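Beta subunit of photoactivated adenylyl cyclase (PDB 5M2A) couples a flavin-binding blue-light sensor of the BLUF type to an adenylyl cyclase domain that probably makes cyclic AMP from ATP on illumination. Local coordinates at residues Leu151-Ile156 against Leu251-Val256; Tyr291-Thr296 against Asn330-Tyr335; Asp224-Leu229 against Leu245-Gly250; Ala218-Leu223 against Ala305-Ile310; Ile310-His315 against Val326-Glu331. One frame throughout, in Å; residues are numbered along the deposited sequence. Where two conformers were deposited one is given.

All five contacts belong to the cyclase part of the chain, whereas the flavin sits in the BLUF part, among residues 10 to 96. Contact 1 pairs two central strands, and the second of these runs on from contact 3, where helix 215-235 rests on its start. Contact 4 uses the six preceding residues of the same helix, with centres about 13 Å from contact 3. Contacts 2 and 5 extend the sheet outward through strands 293-296, 324-329 and 309-315; their centres are about 8 Å apart and they share N330 and E331. The magnesium site of D160, I161 and D204 is close to contact 3: the side chain of T247 is about 8 Å from the ion, that of K334 in contact 2 about 12 Å.

Contact 1: Leu151-Ile156 against Leu251-Val256; sequences LVEKII and LSYGHV
V152 and V256 start a run of five antiparallel pairs that fastens strand 150-161 to strand 247-258 in the sheet of the cyclase catalytic domain, and the pair illustrates how backbone and side chains share such a task. The backbone comes first. V152, K154 and I156 form hydrogen-bonded pairs with V256, G254 and S252, but the six bonds differ in quality. V152 N reaches V256 O at 2.8 Å along an almost straight line of 177°. I156 N is equally close to S252 O, yet it comes from above the carbonyl, 37° out of its plane. Beside it the strands draw tight, CA of I155 lying 3.0 Å from O of S252 in a CA-H...O contact.

Apolar contacts differ between the two faces. Where V152, K154 and V256 project, the CG2 methyl of V256 touches V152 CG2 and lies 3.6 Å from K154 CG, the lysine chain crossing it at about a right angle. Further along this face, I156 and S252 meet helix 274-285, and S252 OG bonds to A275 O. On the other face the Y253 ring, with CG anti to the backbone N (chi1 176°), leans across strand 150-161: CD1 stands 3.8 Å from I155 CG1, and OH 3.4 Å from E153 CB.

The charged group turns elsewhere. E153 runs alongside H255, but its carboxylate forms a salt bridge with K212. L151, which also packs on V173 of the second subunit, closes the row with CD1 3.7 Å from H255 CB.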
# COMPACT_ATOMS: atom_id res chain seq x y z
N LEU A 151 14.40 5.45 -14.09
CA LEU A 151 15.04 6.51 -13.32
C LEU A 151 14.33 7.82 -13.66
O LEU A 151 14.38 8.28 -14.81
CB LEU A 151 16.53 6.60 -13.66
CG LEU A 151 17.31 7.58 -12.77
CD1 LEU A 151 17.39 7.05 -11.34
CD2 LEU A 151 18.71 7.85 -13.32
N VAL A 152 13.68 8.43 -12.68
CA VAL A 152 12.91 9.64 -12.93
C VAL A 152 13.42 10.73 -12.00
O VAL A 152 14.02 10.47 -10.96
CB VAL A 152 11.40 9.41 -12.75
CG1 VAL A 152 10.86 8.51 -13.86
CG2 VAL A 152 11.11 8.79 -11.40
N GLU A 153 13.18 11.98 -12.40
CA GLU A 153 13.50 13.13 -11.56
C GLU A 153 12.28 13.48 -10.72
O GLU A 153 11.22 13.79 -11.27
CB GLU A 153 13.92 14.31 -12.44
CG GLU A 153 15.22 14.08 -13.19
CD GLU A 153 15.34 14.90 -14.47
OE1 GLU A 153 14.31 15.12 -15.15
OE2 GLU A 153 16.47 15.32 -14.81
N LYS A 154 12.41 13.43 -9.40
CA LYS A 154 11.26 13.67 -8.53
C LYS A 154 11.65 14.57 -7.37
O LYS A 154 12.77 14.51 -6.85
CB LYS A 154 10.69 12.36 -7.93
CG LYS A 154 10.04 11.41 -8.91
CD LYS A 154 8.72 11.96 -9.41
CE LYS A 154 7.82 10.85 -9.96
NZ LYS A 154 6.64 11.43 -10.65
N ILE A 155 10.68 15.37 -6.94
CA ILE A 155 10.73 16.02 -5.64
C ILE A 155 10.10 15.05 -4.66
O ILE A 155 8.97 14.60 -4.87
CB ILE A 155 9.98 17.36 -5.64
CG1 ILE A 155 10.69 18.34 -6.59
CG2 ILE A 155 9.88 17.93 -4.21
CD1 ILE A 155 9.97 19.67 -6.79
N ILE A 156 10.83 14.71 -3.60
CA ILE A 156 10.33 13.81 -2.58
C ILE A 156 9.86 14.67 -1.41
O ILE A 156 10.57 15.58 -0.98
CB ILE A 156 11.40 12.80 -2.14
CG1 ILE A 156 11.91 12.03 -3.37
CG2 ILE A 156 10.84 11.82 -1.13
CD1 ILE A 156 10.85 11.12 -4.00
N LEU A 251 11.70 18.53 1.87
CA LEU A 251 11.60 18.26 0.44
C LEU A 251 12.99 18.07 -0.14
O LEU A 251 13.93 18.80 0.20
CB LEU A 251 10.92 19.40 -0.31
CG LEU A 251 9.60 19.96 0.21
CD1 LEU A 251 9.25 21.19 -0.61
CD2 LEU A 251 8.50 18.93 0.10
N SER A 252 13.11 17.12 -1.06
CA SER A 252 14.38 16.92 -1.75
C SER A 252 14.08 16.75 -3.23
O SER A 252 12.93 16.61 -3.64
CB SER A 252 15.13 15.70 -1.22
OG SER A 252 14.41 14.52 -1.55
N TYR A 253 15.14 16.81 -4.03
CA TYR A 253 15.01 16.64 -5.48
C TYR A 253 16.15 15.77 -5.97
O TYR A 253 17.31 16.00 -5.61
CB TYR A 253 15.05 18.00 -6.19
CG TYR A 253 15.03 17.87 -7.69
CD1 TYR A 253 13.91 17.36 -8.35
CD2 TYR A 253 16.11 18.26 -8.46
CE1 TYR A 253 13.88 17.25 -9.72
CE2 TYR A 253 16.08 18.16 -9.84
CZ TYR A 253 14.97 17.65 -10.46
OH TYR A 253 14.93 17.55 -11.84
N GLY A 254 15.84 14.79 -6.81
CA GLY A 254 16.92 14.00 -7.35
C GLY A 254 16.40 12.87 -8.20
O GLY A 254 15.19 12.74 -8.42
N HIS A 255 17.35 12.07 -8.67
CA HIS A 255 17.07 10.86 -9.43
C HIS A 255 16.58 9.77 -8.50
O HIS A 255 17.23 9.46 -7.50
CB HIS A 255 18.33 10.37 -10.14
CG HIS A 255 18.92 11.38 -11.06
ND1 HIS A 255 18.39 12.64 -11.22
CD2 HIS A 255 20.01 11.33 -11.87
CE1 HIS A 255 19.12 13.32 -12.09
NE2 HIS A 255 20.10 12.55 -12.50
N VAL A 256 15.42 9.20 -8.81
CA VAL A 256 14.90 8.09 -8.04
C VAL A 256 14.40 7.05 -9.01
O VAL A 256 13.90 7.38 -10.09
CB VAL A 256 13.77 8.51 -7.06
CG1 VAL A 256 14.31 9.48 -6.01
CG2 VAL A 256 12.62 9.13 -7.81

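Contact 2: Tyr291-Thr296 against Asn330-Tyr335; sequences YALAFT and NEAQKY
Y291 and Q333 make a single backbone bridge where the chain enters strand 293-296 of the cyclase sheet and where a short 3-10 turn, 330-332, follows the hairpin strand 324-329. One bond holds it: A292 N donates to A332 O at 3.1 Å, nearly straight at 169°.

The tyrosine side chain shows how one ring can lie against such a turn. Its CB lies 3.8 Å from that same A332 O. From there CG swings anti to the carbonyl carbon (chi1 -58°), which carries the ring along the start of the opposing chain. CD2 comes closest, 3.4 Å from Q333 CA, and the next atom, CE2, is 3.7 Å from Q333 CB; the turn's backbone, at A332 C and N330 O, borders the ring near its plane. At the tip OH meets the CD1 methyl of I310, while T328 and L312 also pack on this side chain.

K334 covers the other end of the residue. Its extended chain passes the Y291 backbone with CE 3.4 Å from Y291 O, and NZ goes on to hydrogen bonds with T286 O, L289 O and T338 OG1. Three oxygens thus hold the ammonium group; the K334 side chain is about 12 Å from the magnesium ion.

A332 contributes its methyl as well as its carbonyl, pointing CB toward segment 291-296, where it lies 3.7 Å from L293 CB.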
# COMPACT_ATOMS: atom_id res chain seq x y z
N TYR A 291 11.96 27.30 11.14
CA TYR A 291 11.09 27.13 9.99
C TYR A 291 10.56 25.70 9.98
O TYR A 291 11.27 24.76 10.34
CB TYR A 291 11.82 27.38 8.66
CG TYR A 291 12.41 28.75 8.57
CD1 TYR A 291 13.66 29.03 9.12
CD2 TYR A 291 11.72 29.79 7.96
CE1 TYR A 291 14.20 30.29 9.05
CE2 TYR A 291 12.25 31.06 7.90
CZ TYR A 291 13.49 31.30 8.45
OH TYR A 291 14.03 32.55 8.39
N ALA A 292 9.31 25.55 9.54
CA ALA A 292 8.63 24.26 9.51
C ALA A 292 8.79 23.52 8.18
O ALA A 292 8.24 22.42 8.03
CB ALA A 292 7.15 24.46 9.81
N LEU A 293 9.52 24.10 7.23
CA LEU A 293 9.76 23.51 5.92
C LEU A 293 11.24 23.64 5.60
O LEU A 293 11.80 24.73 5.74
CB LEU A 293 8.93 24.22 4.84
CG LEU A 293 9.26 23.92 3.38
CD1 LEU A 293 8.96 22.46 3.08
CD2 LEU A 293 8.47 24.84 2.47
N ALA A 294 11.87 22.55 5.19
CA ALA A 294 13.26 22.61 4.77
C ALA A 294 13.45 21.83 3.48
O ALA A 294 12.87 20.76 3.32
CB ALA A 294 14.20 22.05 5.85
N PHE A 295 14.28 22.35 2.57
CA PHE A 295 14.45 21.66 1.31
C PHE A 295 15.83 21.94 0.73
O PHE A 295 16.60 22.78 1.22
CB PHE A 295 13.32 22.02 0.32
CG PHE A 295 13.12 23.49 0.13
CD1 PHE A 295 13.98 24.23 -0.67
CD2 PHE A 295 12.03 24.14 0.72
CE1 PHE A 295 13.80 25.60 -0.85
CE2 PHE A 295 11.85 25.51 0.55
CZ PHE A 295 12.72 26.23 -0.23
N THR A 296 16.16 21.18 -0.31
CA THR A 296 17.48 21.22 -0.92
C THR A 296 17.57 22.31 -1.98
O THR A 296 16.56 22.86 -2.43
CB THR A 296 17.83 19.88 -1.56
OG1 THR A 296 16.87 19.58 -2.57
CG2 THR A 296 17.82 18.77 -0.51
N ASN A 330 10.63 32.26 3.39
CA ASN A 330 10.24 33.13 4.50
C ASN A 330 8.86 32.78 5.03
O ASN A 330 8.61 32.84 6.24
CB ASN A 330 10.30 34.59 4.04
CG ASN A 330 10.03 35.57 5.16
OD1 ASN A 330 9.05 36.32 5.13
ND2 ASN A 330 10.90 35.58 6.16
N GLU A 331 7.94 32.42 4.14
CA GLU A 331 6.57 32.08 4.54
C GLU A 331 6.50 30.88 5.49
O GLU A 331 5.50 30.71 6.18
CB GLU A 331 5.70 31.80 3.31
CG GLU A 331 5.47 33.01 2.40
CD GLU A 331 4.62 34.09 3.05
OE1 GLU A 331 3.68 33.76 3.79
OE2 GLU A 331 4.90 35.29 2.82
N ALA A 332 7.54 30.04 5.54
CA ALA A 332 7.53 28.86 6.40
C ALA A 332 8.01 29.16 7.82
O ALA A 332 8.11 28.24 8.64
CB ALA A 332 8.39 27.74 5.80
N GLN A 333 8.31 30.42 8.12
CA GLN A 333 8.82 30.78 9.44
C GLN A 333 7.82 30.42 10.53
O GLN A 333 6.61 30.60 10.36
CB GLN A 333 9.13 32.28 9.49
CG GLN A 333 9.82 32.73 10.76
CD GLN A 333 9.88 34.25 10.88
OE1 GLN A 333 8.85 34.91 11.05
NE2 GLN A 333 11.09 34.81 10.79
N LYS A 334 8.34 29.91 11.65
CA LYS A 334 7.51 29.54 12.79
C LYS A 334 7.21 30.75 13.65
O LYS A 334 8.12 31.50 14.01
CB LYS A 334 8.21 28.47 13.64
CG LYS A 334 8.35 27.09 12.98
CD LYS A 334 9.27 26.21 13.82
CE LYS A 334 9.44 24.80 13.24
NZ LYS A 334 10.61 24.11 13.88
N TYR A 335 5.93 30.96 13.98
CA TYR A 335 5.57 32.04 14.89
C TYR A 335 5.80 31.65 16.35
O TYR A 335 5.53 32.46 17.24
CB TYR A 335 4.11 32.46 14.69
CG TYR A 335 3.08 31.48 15.19
CD1 TYR A 335 2.73 30.35 14.45
CD2 TYR A 335 2.43 31.68 16.41
CE1 TYR A 335 1.78 29.45 14.91
CE2 TYR A 335 1.48 30.79 16.87
CZ TYR A 335 1.16 29.68 16.12
OH TYR A 335 0.21 28.79 16.58

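Contact 3: Asp224-Leu229 against Leu245-Gly250; sequences DIISEL and LYTGIG
L229 and I226 press on T247, I249 and L245 in a buried apolar contact, helix on sheet: helix 215-235 lies over the start of strand 247-258 in the alpha/beta cyclase domain. The two short segments run almost exactly antiparallel, at 179°, with their axes 9.2 Å apart, a separation filled mainly by branched side chains.

L229 takes the largest share. Its CD1 comes at about a right angle to the threonine side chain, 3.6 Å from T247 CB, while CD2 goes to L245 and stops 3.9 Å from that residue's CD2. With an alanine here both methyls are lost, and the gap opened would probably leave L245 and T247 freer to shift beneath the helix.

T247 shows how one polar residue can serve two sides. Its OG1 stands opposite the backbone N across the CA-CB bond (chi1 -168°), which turns CG2 to the helix, 3.7 Å from L229 CD1. The hydroxyl is engaged away from the helix, with Y183 OH and with the backbone O of D160, one of the magnesium-site residues. The hydroxyl thus ties strand 247-258 to the backbone of a metal-site residue, the T247 side chain lying about 8 Å from the ion.

I226 closes the row a turn earlier. Its CG1 lies across the threonine methyl, 3.9 Å from T247 CG2, and the same CG1 is 4.1 Å from I249 CD1.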
# COMPACT_ATOMS: atom_id res chain seq x y z
N ASP A 224 0.37 25.12 2.62
CA ASP A 224 -1.06 24.92 2.83
C ASP A 224 -1.32 23.92 3.95
O ASP A 224 -2.25 24.11 4.74
CB ASP A 224 -1.73 24.45 1.53
CG ASP A 224 -1.97 25.59 0.55
OD1 ASP A 224 -1.52 26.72 0.83
OD2 ASP A 224 -2.61 25.35 -0.50
N ILE A 225 -0.51 22.86 4.03
CA ILE A 225 -0.61 21.92 5.14
C ILE A 225 -0.40 22.64 6.46
O ILE A 225 -1.21 22.54 7.40
CB ILE A 225 0.42 20.79 4.99
CG1 ILE A 225 0.13 19.94 3.77
CG2 ILE A 225 0.45 19.93 6.25
CD1 ILE A 225 -1.18 19.30 3.82
N ILE A 226 0.71 23.37 6.55
CA ILE A 226 1.01 24.12 7.77
C ILE A 226 -0.14 25.07 8.10
O ILE A 226 -0.57 25.17 9.26
CB ILE A 226 2.33 24.88 7.58
CG1 ILE A 226 3.50 23.89 7.46
CG2 ILE A 226 2.54 25.93 8.69
CD1 ILE A 226 4.75 24.53 6.85
N SER A 227 -0.65 25.76 7.09
CA SER A 227 -1.71 26.73 7.31
C SER A 227 -2.98 26.06 7.81
O SER A 227 -3.64 26.56 8.73
CB SER A 227 -1.99 27.50 6.02
OG SER A 227 -3.12 28.35 6.17
N GLU A 228 -3.33 24.91 7.23
CA GLU A 228 -4.55 24.24 7.66
C GLU A 228 -4.42 23.71 9.08
O GLU A 228 -5.40 23.74 9.84
CB GLU A 228 -4.90 23.10 6.70
CG GLU A 228 -5.42 23.60 5.35
CD GLU A 228 -6.46 22.66 4.74
OE1 GLU A 228 -6.88 21.71 5.43
OE2 GLU A 228 -6.85 22.87 3.57
N LEU A 229 -3.24 23.23 9.45
CA LEU A 229 -3.05 22.79 10.83
C LEU A 229 -3.17 23.96 11.80
O LEU A 229 -3.74 23.82 12.89
CB LEU A 229 -1.70 22.11 11.00
CG LEU A 229 -1.46 20.83 10.20
CD1 LEU A 229 -0.20 20.14 10.72
CD2 LEU A 229 -2.65 19.88 10.23
N LEU A 245 -1.50 19.90 17.28
CA LEU A 245 -1.00 19.26 16.07
C LEU A 245 -0.21 20.26 15.22
O LEU A 245 -0.76 21.24 14.69
CB LEU A 245 -2.16 18.65 15.27
CG LEU A 245 -1.88 18.02 13.90
CD1 LEU A 245 -0.87 16.90 13.98
CD2 LEU A 245 -3.19 17.53 13.26
N TYR A 246 1.09 19.99 15.09
CA TYR A 246 2.04 20.72 14.27
C TYR A 246 2.78 19.76 13.35
O TYR A 246 2.89 18.56 13.64
CB TYR A 246 3.09 21.46 15.12
CG TYR A 246 2.53 22.41 16.13
CD1 TYR A 246 1.91 21.95 17.28
CD2 TYR A 246 2.67 23.79 15.96
CE1 TYR A 246 1.42 22.81 18.23
CE2 TYR A 246 2.18 24.67 16.91
CZ TYR A 246 1.56 24.18 18.03
OH TYR A 246 1.07 25.06 18.97
N THR A 247 3.32 20.28 12.26
CA THR A 247 4.04 19.43 11.34
C THR A 247 5.39 20.04 11.01
O THR A 247 5.62 21.24 11.19
CB THR A 247 3.22 19.19 10.05
OG1 THR A 247 3.82 18.14 9.27
CG2 THR A 247 3.13 20.44 9.22
N GLY A 248 6.31 19.19 10.58
CA GLY A 248 7.55 19.62 9.94
C GLY A 248 7.62 18.94 8.61
O GLY A 248 7.14 17.81 8.45
N ILE A 249 8.19 19.61 7.61
CA ILE A 249 8.17 19.09 6.25
C ILE A 249 9.55 19.20 5.65
O ILE A 249 10.20 20.24 5.80
CB ILE A 249 7.12 19.80 5.37
CG1 ILE A 249 5.74 19.67 6.02
CG2 ILE A 249 7.11 19.22 3.95
CD1 ILE A 249 4.62 20.48 5.38
N GLY A 250 9.99 18.15 4.98
CA GLY A 250 11.24 18.18 4.21
C GLY A 250 10.96 17.86 2.76
O GLY A 250 10.11 17.03 2.44

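Contact 4: Ala218-Leu223 against Ala305-Ile310; sequences AIRTSL and AQWTFI
I219 lays its CG2 methyl over one face of the W307 indole, 3.6 Å from the centroid of the six-membered ring and 12° off the normal. It is a CH-pi contact, described for one of two modelled conformers. With CG1 anti to the carbonyl carbon (chi1 -59°), the CG2 methyl is turned to the indole and the ethyl branch heads for L251, L293 and F295.

R220, next along, works at the rim. Its CG lies at the indole edge, near the ring plane and 3.8 Å from W307 CH2, and from there the extended chain carries the guanidinium out past the ring, with NH2 3.8 Å from A305 CB. The guanidinium and indole planes are 48° apart and do not stack.

These residues belong to helix 215-235, which flanks the sheet of the cyclase fold, and W307 lies in the connection leading into strand 309-315. The indole is fixed in its turn by D216 of the same helix, whose OD1 accepts from both W307 NE1 and A305 N. Replacing the tryptophan by an alanine removes the whole indole, and would probably uncover I219 and L223 and leave D216 with one donor fewer.

S222 faces inward, and its OG bonds back to A218 O at 2.9 Å, sharing that acceptor with its own backbone N, the two donors coming from opposite faces of the carbonyl plane. L223, one turn after I219, brings its CD1 methyl obliquely to the six-membered ring, 3.6 Å from W307 CZ3.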
# COMPACT_ATOMS: atom_id res chain seq x y z
N ALA A 218 4.88 21.95 -4.85
CA ALA A 218 5.41 21.27 -3.66
C ALA A 218 5.55 22.23 -2.48
O ALA A 218 5.25 21.87 -1.33
CB ALA A 218 6.75 20.62 -4.00
N ILE A 219 6.04 23.44 -2.73
CA ILE A 219 6.17 24.43 -1.66
C ILE A 219 4.78 24.86 -1.18
O ILE A 219 4.52 24.94 0.02
CB ILE A 219 6.98 25.64 -2.15
CG1 ILE A 219 8.38 25.19 -2.61
CG2 ILE A 219 7.05 26.73 -1.07
CD1 ILE A 219 9.22 24.65 -1.50
N ARG A 220 3.89 25.15 -2.13
CA ARG A 220 2.52 25.56 -1.78
C ARG A 220 1.79 24.47 -1.02
O ARG A 220 1.04 24.75 -0.06
CB ARG A 220 1.75 25.94 -3.05
CG ARG A 220 2.30 27.16 -3.73
CD ARG A 220 1.63 27.45 -5.07
NE ARG A 220 2.16 28.70 -5.59
CZ ARG A 220 2.40 28.94 -6.88
NH1 ARG A 220 2.15 27.99 -7.77
NH2 ARG A 220 2.88 30.10 -7.28
N THR A 221 1.94 23.22 -1.45
CA THR A 221 1.41 22.10 -0.68
C THR A 221 1.86 22.17 0.77
O THR A 221 1.04 22.09 1.70
CB THR A 221 1.90 20.79 -1.31
OG1 THR A 221 1.24 20.59 -2.57
CG2 THR A 221 1.59 19.63 -0.38
N SER A 222 3.16 22.31 0.97
CA SER A 222 3.72 22.32 2.32
C SER A 222 3.16 23.48 3.14
O SER A 222 2.80 23.31 4.32
CB SER A 222 5.25 22.42 2.23
OG SER A 222 5.74 21.34 1.44
N LEU A 223 3.13 24.68 2.56
CA LEU A 223 2.60 25.83 3.30
C LEU A 223 1.11 25.67 3.57
O LEU A 223 0.62 26.06 4.64
CB LEU A 223 2.86 27.12 2.52
CG LEU A 223 4.34 27.37 2.26
CD1 LEU A 223 4.50 28.53 1.27
CD2 LEU A 223 5.06 27.66 3.57
N ALA A 305 8.27 30.59 -8.97
CA ALA A 305 7.61 31.71 -8.31
C ALA A 305 8.62 32.54 -7.53
O ALA A 305 9.75 32.11 -7.26
CB ALA A 305 6.50 31.20 -7.37
N GLN A 306 8.20 33.75 -7.17
CA GLN A 306 9.07 34.71 -6.48
C GLN A 306 9.08 34.45 -4.97
O GLN A 306 8.72 35.31 -4.16
CB GLN A 306 8.64 36.14 -6.80
CG GLN A 306 8.73 36.51 -8.27
CD GLN A 306 10.15 36.61 -8.77
OE1 GLN A 306 11.02 37.20 -8.12
NE2 GLN A 306 10.41 36.02 -9.94
N TRP A 307 9.49 33.25 -4.60
CA TRP A 307 9.68 32.96 -3.19
C TRP A 307 10.84 33.78 -2.64
O TRP A 307 11.79 34.11 -3.36
CB TRP A 307 9.96 31.48 -2.96
CG TRP A 307 8.91 30.58 -3.51
CD1 TRP A 307 8.99 29.82 -4.64
CD2 TRP A 307 7.61 30.34 -2.96
NE1 TRP A 307 7.82 29.12 -4.82
CE2 TRP A 307 6.96 29.43 -3.81
CE3 TRP A 307 6.94 30.81 -1.83
CZ2 TRP A 307 5.66 28.98 -3.56
CZ3 TRP A 307 5.65 30.37 -1.58
CH2 TRP A 307 5.03 29.46 -2.44
N THR A 308 10.77 34.11 -1.35
CA THR A 308 11.92 34.67 -0.64
C THR A 308 12.68 33.49 -0.04
O THR A 308 12.38 33.02 1.06
CB THR A 308 11.47 35.65 0.44
OG1 THR A 308 10.77 36.74 -0.18
CG2 THR A 308 12.68 36.19 1.19
N PHE A 309 13.66 33.00 -0.78
CA PHE A 309 14.43 31.85 -0.33
C PHE A 309 15.43 32.28 0.73
O PHE A 309 16.05 33.35 0.63
CB PHE A 309 15.15 31.18 -1.50
CG PHE A 309 14.23 30.47 -2.47
CD1 PHE A 309 13.62 29.29 -2.11
CD2 PHE A 309 14.02 30.98 -3.75
CE1 PHE A 309 12.78 28.63 -3.02
CE2 PHE A 309 13.20 30.33 -4.65
CZ PHE A 309 12.57 29.15 -4.28
N ILE A 310 15.58 31.45 1.74
CA ILE A 310 16.46 31.72 2.88
C ILE A 310 17.43 30.56 2.99
O ILE A 310 17.02 29.39 3.06
CB ILE A 310 15.65 31.89 4.18
CG1 ILE A 310 14.82 33.18 4.11
CG2 ILE A 310 16.58 31.90 5.38
CD1 ILE A 310 13.91 33.40 5.29

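Contact 5: Ile310-His315 against Val326-Glu331; sequences INLGAH and VYTVNE
Y327 and N311 set two flat groups almost perpendicular, the amide plane turned 87° from the ring. CG anti to the backbone N (chi1 -175°) lays the N311 amide against the Y327 ring, with N311 ND2 3.3 Å from Y327 CE2. That nitrogen is hydrogen-bonded to E325 OE1, while OD1 folds back to accept from G313 N at 2.8 Å in an Asx turn. The amide is thus held at both ends.

The H315 ring carries L312 C at its edge, in plane. NE2 donates to L312 O over 2.8 Å, close to the ring plane, which fixes the ring's rotation, and CD2 is left 3.5 Å from V326 CG2.

Between these groups the strands shift register. L312 N donates to V326 O at 2.8 Å, but V326 N donates to G313 O, one residue further on, at 3.0 Å. Two residues thus face one, a beta bulge, and G313 takes the positive phi of 81° that suits a glycine. Beyond the bulge I310 and T328 pair regularly, N to O in both directions.

On the face of I310, L312 and T328, the CD1 methyl of L312 lies 3.6 Å from T328 CG2. The threonine OG1 points elsewhere and bonds to L293 O, while I310 CD1 reaches over to N330 ND2 at 3.8 Å. Two antiparallel strands close in sequence, one of them bulged at L312-G313 and the pair backed through V326 by helix 274-285, make up a beta hairpin at the outer end of the cyclase sheet.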
# COMPACT_ATOMS: atom_id res chain seq x y z
N ILE A 310 15.58 31.45 1.74
CA ILE A 310 16.46 31.72 2.88
C ILE A 310 17.43 30.56 2.99
O ILE A 310 17.02 29.39 3.06
CB ILE A 310 15.65 31.89 4.18
CG1 ILE A 310 14.82 33.18 4.11
CG2 ILE A 310 16.58 31.90 5.38
CD1 ILE A 310 13.91 33.40 5.29
N ASN A 311 18.73 30.87 2.99
CA ASN A 311 19.75 29.84 3.09
C ASN A 311 20.00 29.51 4.56
O ASN A 311 20.43 30.37 5.33
CB ASN A 311 21.04 30.28 2.41
CG ASN A 311 22.08 29.19 2.38
OD1 ASN A 311 22.72 28.90 3.39
ND2 ASN A 311 22.24 28.56 1.23
N LEU A 312 19.76 28.25 4.92
CA LEU A 312 19.94 27.77 6.28
C LEU A 312 21.28 27.06 6.47
O LEU A 312 21.45 26.33 7.46
CB LEU A 312 18.79 26.85 6.67
CG LEU A 312 17.43 27.54 6.60
CD1 LEU A 312 16.30 26.58 6.92
CD2 LEU A 312 17.41 28.73 7.56
N GLY A 313 22.22 27.24 5.54
CA GLY A 313 23.56 26.73 5.70
C GLY A 313 23.68 25.26 5.34
O GLY A 313 22.71 24.58 5.02
N ALA A 314 24.91 24.77 5.40
CA ALA A 314 25.19 23.37 5.10
C ALA A 314 24.94 22.50 6.32
O ALA A 314 25.32 22.85 7.45
CB ALA A 314 26.63 23.20 4.61
N HIS A 315 24.30 21.35 6.10
CA HIS A 315 24.05 20.36 7.13
C HIS A 315 24.39 18.98 6.57
O HIS A 315 24.23 18.73 5.37
CB HIS A 315 22.58 20.38 7.59
CG HIS A 315 22.16 21.69 8.19
ND1 HIS A 315 22.05 21.88 9.55
CD2 HIS A 315 21.84 22.87 7.61
CE1 HIS A 315 21.67 23.13 9.78
NE2 HIS A 315 21.53 23.74 8.62
N VAL A 326 20.88 23.67 2.86
CA VAL A 326 19.47 23.61 3.23
C VAL A 326 18.84 24.97 3.00
O VAL A 326 19.44 26.00 3.35
CB VAL A 326 19.28 23.17 4.69
CG1 VAL A 326 17.79 23.15 5.04
CG2 VAL A 326 19.91 21.80 4.89
N TYR A 327 17.65 24.98 2.41
CA TYR A 327 16.91 26.20 2.16
C TYR A 327 15.52 26.10 2.75
O TYR A 327 15.03 25.02 3.08
CB TYR A 327 16.78 26.48 0.65
CG TYR A 327 18.07 26.85 -0.02
CD1 TYR A 327 18.91 25.87 -0.54
CD2 TYR A 327 18.46 28.17 -0.12
CE1 TYR A 327 20.11 26.21 -1.16
CE2 TYR A 327 19.64 28.52 -0.73
CZ TYR A 327 20.46 27.54 -1.25
OH TYR A 327 21.64 27.91 -1.85
N THR A 328 14.88 27.26 2.85
CA THR A 328 13.48 27.36 3.20
C THR A 328 12.92 28.58 2.50
O THR A 328 13.61 29.23 1.69
CB THR A 328 13.31 27.43 4.72
OG1 THR A 328 11.91 27.36 5.04
CG2 THR A 328 13.88 28.72 5.28
N VAL A 329 11.66 28.89 2.77
CA VAL A 329 11.05 30.13 2.31
C VAL A 329 10.61 30.93 3.54
O VAL A 329 10.30 30.37 4.59
CB VAL A 329 9.87 29.90 1.34
CG1 VAL A 329 10.37 29.23 0.04
CG2 VAL A 329 8.77 29.06 1.98
N ASN A 330 10.63 32.26 3.39
CA ASN A 330 10.24 33.13 4.50
C ASN A 330 8.86 32.78 5.03
O ASN A 330 8.61 32.84 6.24
CB ASN A 330 10.30 34.59 4.04
CG ASN A 330 10.03 35.57 5.16
OD1 ASN A 330 9.05 36.32 5.13
ND2 ASN A 330 10.90 35.58 6.16
N GLU A 331 7.94 32.42 4.14
CA GLU A 331 6.57 32.08 4.54
C GLU A 331 6.50 30.88 5.49
O GLU A 331 5.50 30.71 6.18
CB GLU A 331 5.70 31.80 3.31
CG GLU A 331 5.47 33.01 2.40
CD GLU A 331 4.62 34.09 3.05
OE1 GLU A 331 3.68 33.76 3.79
OE2 GLU A 331 4.90 35.29 2.82